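Local coordinates for ATP/GTP-binding site-containing protein A (Brucella abortus, PDB 6NTR), which functions in the periplasm to maintain the integrity of the bacterial cell envelope, with a beta-barrel-like fold, at residues Q66-F71 against F81-F86; D75-R80 against D98-D103; K167-P172 against D185-V190. All blocks are in the same frame, centred on the assembly; numbering follows the deposited sequence.

Interaction 1: residues Q66-F71 against F81-F86; sequences QQTTTF and FVNKTF. With EDO (1,2-ethanediol), chain F.
Q67 and T69 face K84 and V82 across an antiparallel beta hairpin, the two strands 62-72 and 78-87 of a beta-barrel-like fold; their axes run 168° apart here.

The backbone bonds come in two pairs. Q67 with K84 is a hydrogen-bonded pair whose two links differ a little in length: Q67 N reaches K84 O at 2.6 Å, and K84 N reaches Q67 O at 2.8 Å. T69 with V82 repeats the pattern, V82 N giving its hydrogen to T69 O at 3.0 Å. At the non-hydrogen-bonded positions between and beside them, CA-H...O contacts fill in: T68 CA lies 3.1 Å from V82 O, and Q66 CA also turns its hydrogen to K84 O, which thus receives both an N-H and a C-H.

Side-chain contacts divide between the two faces. On the face of Q66, T68, T70, F81, N83 and T85, the side chains of Q66 and T85 run side by side, with Q66 CG 3.6 Å from T85 OG1. The hydroxyl of T85 stands beside the backbone N (chi1 -49°) and anti to the carbonyl carbon, which brings OG1 up to this methylene. On the same face T68 packs on F48 of the neighbouring strand 43-56.

The other face carries Q67, T69, V82 and K84, and here a 1,2-ethanediol molecule, probably from the crystallisation liquor, bridges strand 62-72 to N47 of strand 43-56. Its O1 donates to T68 O at 3.2 Å and makes a weak bond with T69 OG1. The extended chain of Q67 carries its amide to the far end of the diol, where Q67 NE2 meets EDO O2 at 3.3 Å in an almost straight bond, 174° at the hydrogen.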
loop_
_atom_site.group_PDB
_atom_site.type_symbol
_atom_site.label_atom_id
_atom_site.label_comp_id
_atom_site.label_asym_id
_atom_site.label_seq_id
_atom_site.Cartn_x
_atom_site.Cartn_y
_atom_site.Cartn_z
ATOM N N GLN A 66 2.980 -4.321 -11.969
ATOM C CA GLN A 66 1.809 -4.718 -11.237
ATOM C C GLN A 66 0.806 -3.601 -11.425
ATOM O O GLN A 66 1.127 -2.458 -11.205
ATOM C CB GLN A 66 2.161 -4.916 -9.769
ATOM C CG GLN A 66 1.727 -6.242 -9.167
ATOM C CD GLN A 66 2.750 -6.858 -8.219
ATOM O OE1 GLN A 66 3.773 -6.271 -7.929
ATOM N NE2 GLN A 66 2.464 -8.049 -7.743
ATOM N N GLN A 67 -0.390 -3.935 -11.885
ATOM C CA GLN A 67 -1.434 -2.953 -12.119
ATOM C C GLN A 67 -2.636 -3.380 -11.345
ATOM O O GLN A 67 -3.039 -4.515 -11.420
ATOM C CB GLN A 67 -1.777 -2.851 -13.600
ATOM C CG GLN A 67 -0.990 -1.798 -14.335
ATOM C CD GLN A 67 -1.057 -1.922 -15.840
ATOM O OE1 GLN A 67 -0.653 -2.914 -16.385
ATOM N NE2 GLN A 67 -1.601 -0.934 -16.497
ATOM N N THR A 68 -3.208 -2.468 -10.588
ATOM C CA THR A 68 -4.343 -2.812 -9.771
ATOM C C THR A 68 -5.348 -1.709 -9.706
ATOM O O THR A 68 -5.025 -0.563 -9.865
ATOM C CB THR A 68 -3.910 -3.111 -8.322
ATOM O OG1 THR A 68 -3.562 -1.893 -7.680
ATOM C CG2 THR A 68 -2.734 -4.001 -8.290
ATOM N N THR A 69 -6.590 -2.078 -9.481
ATOM C CA THR A 69 -7.647 -1.114 -9.346
ATOM C C THR A 69 -8.542 -1.598 -8.254
ATOM O O THR A 69 -8.831 -2.762 -8.189
ATOM C CB THR A 69 -8.473 -0.986 -10.651
ATOM O OG1 THR A 69 -7.592 -0.804 -11.748
ATOM C CG2 THR A 69 -9.349 0.193 -10.595
ATOM N N THR A 70 -8.969 -0.702 -7.384
ATOM C CA THR A 70 -9.924 -1.088 -6.347
ATOM C C THR A 70 -11.037 -0.060 -6.220
ATOM O O THR A 70 -10.910 1.085 -6.655
ATOM C CB THR A 70 -9.269 -1.269 -4.958
ATOM O OG1 THR A 70 -9.031 0.019 -4.367
ATOM C CG2 THR A 70 -7.968 -2.054 -5.059
ATOM N N PHE A 71 -12.136 -0.493 -5.609
ATOM C CA PHE A 71 -13.202 0.401 -5.179
ATOM C C PHE A 71 -13.681 -0.067 -3.818
ATOM O O PHE A 71 -13.900 -1.265 -3.612
ATOM C CB PHE A 71 -14.379 0.436 -6.173
ATOM C CG PHE A 71 -15.496 1.393 -5.782
ATOM C CD1 PHE A 71 -15.428 2.735 -6.114
ATOM C CD2 PHE A 71 -16.610 0.945 -5.090
ATOM C CE1 PHE A 71 -16.441 3.604 -5.757
ATOM C CE2 PHE A 71 -17.618 1.815 -4.732
ATOM C CZ PHE A 71 -17.532 3.143 -5.063
ATOM N N PHE A 81 -11.873 -5.443 -6.211
ATOM C CA PHE A 81 -10.430 -5.447 -6.486
ATOM C C PHE A 81 -10.002 -6.265 -7.717
ATOM O O PHE A 81 -10.516 -7.364 -7.948
ATOM C CB PHE A 81 -9.658 -5.952 -5.247
ATOM C CG PHE A 81 -10.059 -7.327 -4.780
ATOM C CD1 PHE A 81 -9.415 -8.460 -5.259
ATOM C CD2 PHE A 81 -11.052 -7.479 -3.835
ATOM C CE1 PHE A 81 -9.771 -9.703 -4.816
ATOM C CE2 PHE A 81 -11.414 -8.722 -3.399
ATOM C CZ PHE A 81 -10.775 -9.834 -3.886
ATOM N N VAL A 82 -9.021 -5.735 -8.474
ATOM C CA VAL A 82 -8.403 -6.397 -9.633
ATOM C C VAL A 82 -6.881 -6.283 -9.537
ATOM O O VAL A 82 -6.346 -5.175 -9.438
ATOM C CB VAL A 82 -8.862 -5.801 -10.995
ATOM C CG1 VAL A 82 -8.363 -6.639 -12.178
ATOM C CG2 VAL A 82 -10.359 -5.667 -11.106
ATOM N N ASN A 83 -6.184 -7.413 -9.657
ATOM C CA ASN A 83 -4.725 -7.438 -9.598
ATOM C C ASN A 83 -4.150 -8.042 -10.862
ATOM O O ASN A 83 -4.242 -9.254 -11.056
ATOM C CB ASN A 83 -4.222 -8.242 -8.403
ATOM C CG ASN A 83 -3.914 -7.378 -7.234
ATOM O OD1 ASN A 83 -3.791 -6.163 -7.356
ATOM N ND2 ASN A 83 -3.724 -8.002 -6.096
ATOM N N LYS A 84 -3.494 -7.224 -11.679
ATOM C CA LYS A 84 -2.766 -7.722 -12.833
ATOM C C LYS A 84 -1.272 -7.525 -12.633
ATOM O O LYS A 84 -0.832 -6.492 -12.117
ATOM C CB LYS A 84 -3.235 -7.053 -14.132
ATOM C CG LYS A 84 -4.308 -7.843 -14.870
ATOM C CD LYS A 84 -5.109 -7.013 -15.868
ATOM C CE LYS A 84 -6.289 -7.828 -16.387
ATOM N NZ LYS A 84 -7.207 -7.118 -17.315
ATOM N N THR A 85 -0.504 -8.534 -13.049
ATOM C CA THR A 85 0.945 -8.572 -12.902
ATOM C C THR A 85 1.556 -9.006 -14.230
ATOM O O THR A 85 1.298 -10.121 -14.699
ATOM C CB THR A 85 1.344 -9.547 -11.785
ATOM O OG1 THR A 85 0.559 -9.285 -10.611
ATOM C CG2 THR A 85 2.820 -9.402 -11.444
ATOM N N PHE A 86 2.365 -8.137 -14.837
ATOM C CA PHE A 86 3.038 -8.434 -16.095
ATOM C C PHE A 86 4.527 -8.637 -15.853
ATOM O O PHE A 86 5.179 -7.776 -15.261
ATOM C CB PHE A 86 2.851 -7.302 -17.105
ATOM C CG PHE A 86 1.425 -7.018 -17.452
ATOM C CD1 PHE A 86 0.743 -7.845 -18.312
ATOM C CD2 PHE A 86 0.777 -5.906 -16.931
ATOM C CE1 PHE A 86 -0.547 -7.589 -18.617
ATOM C CE2 PHE A 86 -0.519 -5.648 -17.241
ATOM C CZ PHE A 86 -1.181 -6.485 -18.081
HETATM C C1 EDO F . -3.565 0.652 -12.948
HETATM O O1 EDO F . -4.960 0.901 -12.748
HETATM C C2 EDO F . -2.913 1.925 -13.473
HETATM O O2 EDO F . -2.449 1.735 -14.818
#

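Interaction 2: residues D75-R80 against D98-D103; sequences DGKDFR and DAKLED
K77 and L101 meet through backbone and side chain where strand 78-87 begins, at the open end of the antiparallel hairpin it forms with strand 90-102 in the beta-barrel-like fold. L101 N donates to K77 O at 2.6 Å, the shortest of the three backbone bonds here, and K100 CA adds a C-H contact to the same oxygen at 3.1 Å. L101 CD1 closes over the turn, 3.4 Å from G76 O. G76 itself has a positive phi, a conformation that favours glycine and lets the chain turn into the strand. On the solvent side the extended K77 chain passes the L101 carbonyl, K77 CD lying 3.3 Å from L101 O.

Deeper in the pairing, F79 and A99 form the hydrogen-bonded pair: A99 N binds F79 O at 3.2 Å, while the return bond from F79 N to A99 O is weak and bent. Both side chains lie on the buried face, where the ring of F79 stacks on F125 and A99 packs against V108 of strand 105-112.

The opposite face, that of D78, R80, D98 and K100, is looser and charged. The side chains of D78 and D98 cross at about a right angle, their carboxylate planes 37° apart, each with CG anti to the backbone N (chi1 of D78 -175°). Two acceptors so near each other would repel if both were ionised, so one may hold a proton: D78 OD1 comes to 3.1 Å from D98 OD2.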
loop_
_atom_site.group_PDB
_atom_site.type_symbol
_atom_site.label_atom_id
_atom_site.label_comp_id
_atom_site.label_asym_id
_atom_site.label_seq_id
_atom_site.Cartn_x
_atom_site.Cartn_y
_atom_site.Cartn_z
ATOM N N ASP A 75 -19.864 3.275 3.173
ATOM C CA ASP A 75 -19.968 2.642 4.478
ATOM C C ASP A 75 -18.732 1.823 4.830
ATOM O O ASP A 75 -18.519 1.525 6.008
ATOM C CB ASP A 75 -21.202 1.749 4.528
ATOM C CG ASP A 75 -21.292 0.831 3.344
ATOM O OD1 ASP A 75 -20.654 1.138 2.325
ATOM O OD2 ASP A 75 -21.986 -0.201 3.426
ATOM N N GLY A 76 -17.915 1.454 3.853
ATOM C CA GLY A 76 -16.774 0.605 4.138
ATOM C C GLY A 76 -17.171 -0.823 4.433
ATOM O O GLY A 76 -16.604 -1.441 5.339
ATOM N N LYS A 77 -18.162 -1.352 3.711
ATOM C CA LYS A 77 -18.561 -2.748 3.823
ATOM C C LYS A 77 -18.334 -3.540 2.546
ATOM O O LYS A 77 -18.446 -4.771 2.566
ATOM C CB LYS A 77 -20.042 -2.862 4.229
ATOM C CG LYS A 77 -20.292 -2.769 5.732
ATOM C CD LYS A 77 -21.692 -3.239 6.108
ATOM C CE LYS A 77 -21.797 -3.497 7.610
ATOM N NZ LYS A 77 -23.100 -4.106 8.017
ATOM N N ASP A 78 -18.008 -2.888 1.451
ATOM C CA ASP A 78 -17.716 -3.594 0.223
ATOM C C ASP A 78 -16.356 -3.154 -0.302
ATOM O O ASP A 78 -15.890 -2.051 -0.009
ATOM C CB ASP A 78 -18.794 -3.339 -0.816
ATOM C CG ASP A 78 -18.586 -4.156 -2.067
ATOM O OD1 ASP A 78 -18.421 -5.392 -1.941
ATOM O OD2 ASP A 78 -18.531 -3.555 -3.163
ATOM N N PHE A 79 -15.728 -4.028 -1.088
ATOM C CA PHE A 79 -14.372 -3.788 -1.574
ATOM C C PHE A 79 -14.181 -4.588 -2.856
ATOM O O PHE A 79 -14.071 -5.816 -2.801
ATOM C CB PHE A 79 -13.350 -4.180 -0.507
ATOM C CG PHE A 79 -11.935 -3.844 -0.851
ATOM C CD1 PHE A 79 -11.568 -2.557 -1.162
ATOM C CD2 PHE A 79 -10.958 -4.817 -0.812
ATOM C CE1 PHE A 79 -10.259 -2.247 -1.456
ATOM C CE2 PHE A 79 -9.652 -4.515 -1.104
ATOM C CZ PHE A 79 -9.303 -3.226 -1.429
ATOM N N ARG A 80 -14.180 -3.907 -3.999
ATOM C CA ARG A 80 -13.939 -4.536 -5.291
ATOM C C ARG A 80 -12.470 -4.380 -5.668
ATOM O O ARG A 80 -11.889 -3.309 -5.482
ATOM C CB ARG A 80 -14.829 -3.924 -6.380
ATOM C CG ARG A 80 -16.318 -4.280 -6.288
ATOM C CD ARG A 80 -17.117 -3.795 -7.515
ATOM N NE ARG A 80 -17.799 -2.521 -7.286
ATOM C CZ ARG A 80 -19.050 -2.413 -6.856
ATOM N NH1 ARG A 80 -19.759 -3.504 -6.606
ATOM N NH2 ARG A 80 -19.594 -1.216 -6.679
ATOM N N ASP A 98 -14.178 -10.061 -5.067
ATOM C CA ASP A 98 -14.951 -9.188 -4.211
ATOM C C ASP A 98 -14.854 -9.641 -2.765
ATOM O O ASP A 98 -14.569 -10.802 -2.471
ATOM C CB ASP A 98 -16.411 -9.151 -4.628
ATOM C CG ASP A 98 -17.149 -7.998 -3.997
ATOM O OD1 ASP A 98 -16.883 -6.850 -4.409
ATOM O OD2 ASP A 98 -17.958 -8.229 -3.066
ATOM N N ALA A 99 -15.110 -8.702 -1.861
ATOM C CA ALA A 99 -15.237 -9.025 -0.450
ATOM C C ALA A 99 -16.269 -8.103 0.183
ATOM O O ALA A 99 -16.418 -6.944 -0.217
ATOM C CB ALA A 99 -13.901 -8.899 0.281
ATOM N N LYS A 100 -16.990 -8.605 1.173
ATOM C CA LYS A 100 -17.998 -7.799 1.841
ATOM C C LYS A 100 -17.919 -7.951 3.343
ATOM O O LYS A 100 -17.548 -9.002 3.847
ATOM C CB LYS A 100 -19.394 -8.213 1.380
ATOM C CG LYS A 100 -20.508 -7.289 1.834
ATOM C CD LYS A 100 -21.867 -7.941 1.649
ATOM C CE LYS A 100 -22.975 -7.178 2.357
ATOM N NZ LYS A 100 -22.632 -5.753 2.592
ATOM N N LEU A 101 -18.276 -6.897 4.057
ATOM C CA LEU A 101 -18.277 -6.988 5.495
ATOM C C LEU A 101 -19.714 -7.194 5.936
ATOM O O LEU A 101 -20.496 -6.260 6.007
ATOM C CB LEU A 101 -17.693 -5.732 6.138
ATOM C CG LEU A 101 -16.172 -5.528 6.141
ATOM C CD1 LEU A 101 -15.778 -4.304 6.940
ATOM C CD2 LEU A 101 -15.395 -6.751 6.584
ATOM N N GLU A 102 -20.041 -8.441 6.237
ATOM C CA GLU A 102 -21.360 -8.814 6.705
ATOM C C GLU A 102 -21.220 -9.913 7.749
ATOM O O GLU A 102 -20.439 -10.839 7.572
ATOM C CB GLU A 102 -22.211 -9.315 5.544
ATOM C CG GLU A 102 -21.685 -10.584 4.902
ATOM C CD GLU A 102 -22.535 -11.048 3.739
ATOM O OE1 GLU A 102 -23.588 -10.437 3.499
ATOM O OE2 GLU A 102 -22.150 -12.023 3.070
ATOM N N ASP A 103 -21.990 -9.819 8.825
ATOM C CA ASP A 103 -21.966 -10.815 9.896
ATOM C C ASP A 103 -20.621 -11.005 10.593
ATOM O O ASP A 103 -20.267 -12.115 10.963
ATOM C CB ASP A 103 -22.463 -12.166 9.387
ATOM C CG ASP A 103 -22.775 -13.129 10.510
ATOM O OD1 ASP A 103 -23.033 -12.661 11.636
ATOM O OD2 ASP A 103 -22.768 -14.353 10.271
#

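Interaction 3: residues K167-P172 against D185-V190; sequences KQQAVP and DQVWPV
Q168 lays its aliphatic part along the indole of W188, with Q168 CG 3.1 Å from W188 NE1. The two side chains run in the same direction, but their flat ends are strongly turned against each other, the amide plane standing 74° from the ring. Nothing polar joins the groups at this point: Q168 NE2 and W188 NE1, 3.4 Å apart, are both donors. Q168 belongs to the exposed loop, while W188 is buried and also packs against A137 and E138 of helix 126-138 and V165 of strand 159-165.

Behind these side chains the backbones make a single antiparallel bridge between Q169 and V187. Q169 N binds V187 O at 3.1 Å, and V187 N returns a bond to Q169 O at 3.0 Å. V187 O also receives a CA-H...O contact from Q168 CA at 3.1 Å. The bridge ties the loop that follows strand 159-165 to strand 187-195 in the beta-barrel-like fold, strands that pair with each other further along; helix 174-179 lies in the connection between the two segments.

V187 CG2, placed between the backbone N and the carbonyl carbon (chi1 of V187, measured to CG1, is -56°), lies 3.2 Å from Q169 O and 3.7 Å from Q169 CG. V187 also touches Y214 of strand 207-214. Past the bridge, the bent side chain of Q169 reaches forward along its own segment, where its OE1 accepts a weak bond from V171 N. At the other end, P189 sets its ring against the loop backbone, P189 CD lying 3.1 Å from K167 O.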
loop_
_atom_site.group_PDB
_atom_site.type_symbol
_atom_site.label_atom_id
_atom_site.label_comp_id
_atom_site.label_asym_id
_atom_site.label_seq_id
_atom_site.Cartn_x
_atom_site.Cartn_y
_atom_site.Cartn_z
ATOM N N LYS A 167 6.665 11.653 16.031
ATOM C CA LYS A 167 6.272 13.039 16.211
ATOM C C LYS A 167 6.058 13.794 14.918
ATOM O O LYS A 167 6.730 13.550 13.938
ATOM C CB LYS A 167 7.268 13.775 17.109
ATOM C CG LYS A 167 8.609 14.063 16.478
ATOM C CD LYS A 167 9.525 14.810 17.429
ATOM C CE LYS A 167 10.607 13.892 17.973
ATOM N NZ LYS A 167 11.878 13.969 17.206
ATOM N N GLN A 168 5.119 14.723 14.922
ATOM C CA GLN A 168 4.863 15.498 13.734
ATOM C C GLN A 168 6.074 16.336 13.405
ATOM O O GLN A 168 6.639 16.970 14.265
ATOM C CB GLN A 168 3.657 16.399 13.940
ATOM C CG GLN A 168 2.374 15.643 14.217
ATOM C CD GLN A 168 1.241 16.558 14.611
ATOM O OE1 GLN A 168 1.144 17.676 14.127
ATOM N NE2 GLN A 168 0.382 16.088 15.508
ATOM N N GLN A 169 6.466 16.328 12.148
ATOM C CA GLN A 169 7.601 17.086 11.687
ATOM C C GLN A 169 7.284 17.699 10.342
ATOM O O GLN A 169 6.427 17.219 9.643
ATOM C CB GLN A 169 8.810 16.169 11.540
ATOM C CG GLN A 169 8.661 15.097 10.475
ATOM C CD GLN A 169 9.876 14.965 9.588
ATOM O OE1 GLN A 169 10.012 15.667 8.597
ATOM N NE2 GLN A 169 10.764 14.060 9.942
ATOM N N ALA A 170 7.938 18.796 10.017
ATOM C CA ALA A 170 7.744 19.427 8.737
ATOM C C ALA A 170 9.096 19.836 8.208
ATOM O O ALA A 170 9.402 21.015 8.160
ATOM C CB ALA A 170 6.840 20.632 8.872
ATOM N N VAL A 171 9.910 18.874 7.809
ATOM C CA VAL A 171 11.222 19.207 7.301
ATOM C C VAL A 171 11.144 19.266 5.800
ATOM O O VAL A 171 10.827 18.269 5.172
ATOM C CB VAL A 171 12.255 18.126 7.655
ATOM C CG1 VAL A 171 13.509 18.296 6.817
ATOM C CG2 VAL A 171 12.595 18.169 9.130
ATOM N N PRO A 172 11.430 20.438 5.220
ATOM C CA PRO A 172 11.406 20.599 3.767
ATOM C C PRO A 172 12.481 19.769 3.102
ATOM O O PRO A 172 13.622 19.778 3.524
ATOM C CB PRO A 172 11.699 22.087 3.571
ATOM C CG PRO A 172 12.245 22.560 4.867
ATOM C CD PRO A 172 11.584 21.724 5.905
ATOM N N ASP A 185 2.768 21.514 5.384
ATOM C CA ASP A 185 1.925 20.855 6.370
ATOM C C ASP A 185 2.726 19.794 7.129
ATOM O O ASP A 185 3.756 19.308 6.660
ATOM C CB ASP A 185 0.708 20.223 5.678
ATOM C CG ASP A 185 -0.120 21.243 4.889
ATOM O OD1 ASP A 185 0.060 22.464 5.093
ATOM O OD2 ASP A 185 -0.943 20.826 4.043
ATOM N N GLN A 186 2.259 19.464 8.323
ATOM C CA GLN A 186 2.906 18.482 9.175
ATOM C C GLN A 186 2.709 17.062 8.685
ATOM O O GLN A 186 1.736 16.772 8.037
ATOM C CB GLN A 186 2.371 18.588 10.598
ATOM C CG GLN A 186 2.737 19.860 11.328
ATOM C CD GLN A 186 4.147 19.844 11.857
ATOM O OE1 GLN A 186 4.637 18.825 12.309
ATOM N NE2 GLN A 186 4.802 20.983 11.809
ATOM N N VAL A 187 3.636 16.183 9.027
ATOM C CA VAL A 187 3.541 14.786 8.668
ATOM C C VAL A 187 3.824 13.947 9.890
ATOM O O VAL A 187 4.360 14.433 10.864
ATOM C CB VAL A 187 4.541 14.378 7.581
ATOM C CG1 VAL A 187 4.393 15.245 6.348
ATOM C CG2 VAL A 187 5.958 14.415 8.113
ATOM N N TRP A 188 3.407 12.696 9.852
ATOM C CA TRP A 188 3.676 11.774 10.927
ATOM C C TRP A 188 4.545 10.688 10.360
ATOM O O TRP A 188 4.247 10.172 9.301
ATOM C CB TRP A 188 2.404 11.093 11.393
ATOM C CG TRP A 188 1.480 11.921 12.166
ATOM C CD1 TRP A 188 1.654 12.377 13.429
ATOM C CD2 TRP A 188 0.197 12.367 11.752
ATOM N NE1 TRP A 188 0.572 13.096 13.823
ATOM C CE2 TRP A 188 -0.344 13.104 12.809
ATOM C CE3 TRP A 188 -0.547 12.218 10.587
ATOM C CZ2 TRP A 188 -1.591 13.695 12.734
ATOM C CZ3 TRP A 188 -1.772 12.798 10.516
ATOM C CH2 TRP A 188 -2.289 13.530 11.579
ATOM N N PRO A 189 5.654 10.365 11.026
ATOM C CA PRO A 189 6.403 9.236 10.492
ATOM C C PRO A 189 5.578 8.016 10.825
ATOM O O PRO A 189 5.091 7.933 11.933
ATOM C CB PRO A 189 7.690 9.260 11.296
ATOM C CG PRO A 189 7.806 10.653 11.798
ATOM C CD PRO A 189 6.403 11.084 12.063
ATOM N N VAL A 190 5.415 7.089 9.894
ATOM C CA VAL A 190 4.603 5.915 10.162
ATOM C C VAL A 190 5.344 4.690 9.672
ATOM O O VAL A 190 5.884 4.685 8.560
ATOM C CB VAL A 190 3.214 6.008 9.514
ATOM C CG1 VAL A 190 2.332 4.939 10.076
ATOM C CG2 VAL A 190 2.605 7.359 9.755
#

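How the interactions relate
Interactions 1 and 2 share strand 78-87, pairing it with strand 62-72 on one side and with strand 90-102 on the other. They touch directly: F71 O and R80 N, 2.7 Å apart, probably form a hydrogen bond, and F81 packs on D98. Interaction 1 is a surface contact of regular pairing among threonines and amides, whereas interaction 2 pairs strands whose one face, F79 and A99, is buried and whose other, with D78, R80, D98 and K100, is charged. Interaction 3 is also partly buried but belongs to other strands, its centre about 30 Å from that of interaction 1, across the chain's centre. There a loop makes only one bridge, and glutamine chains supply much of the contact.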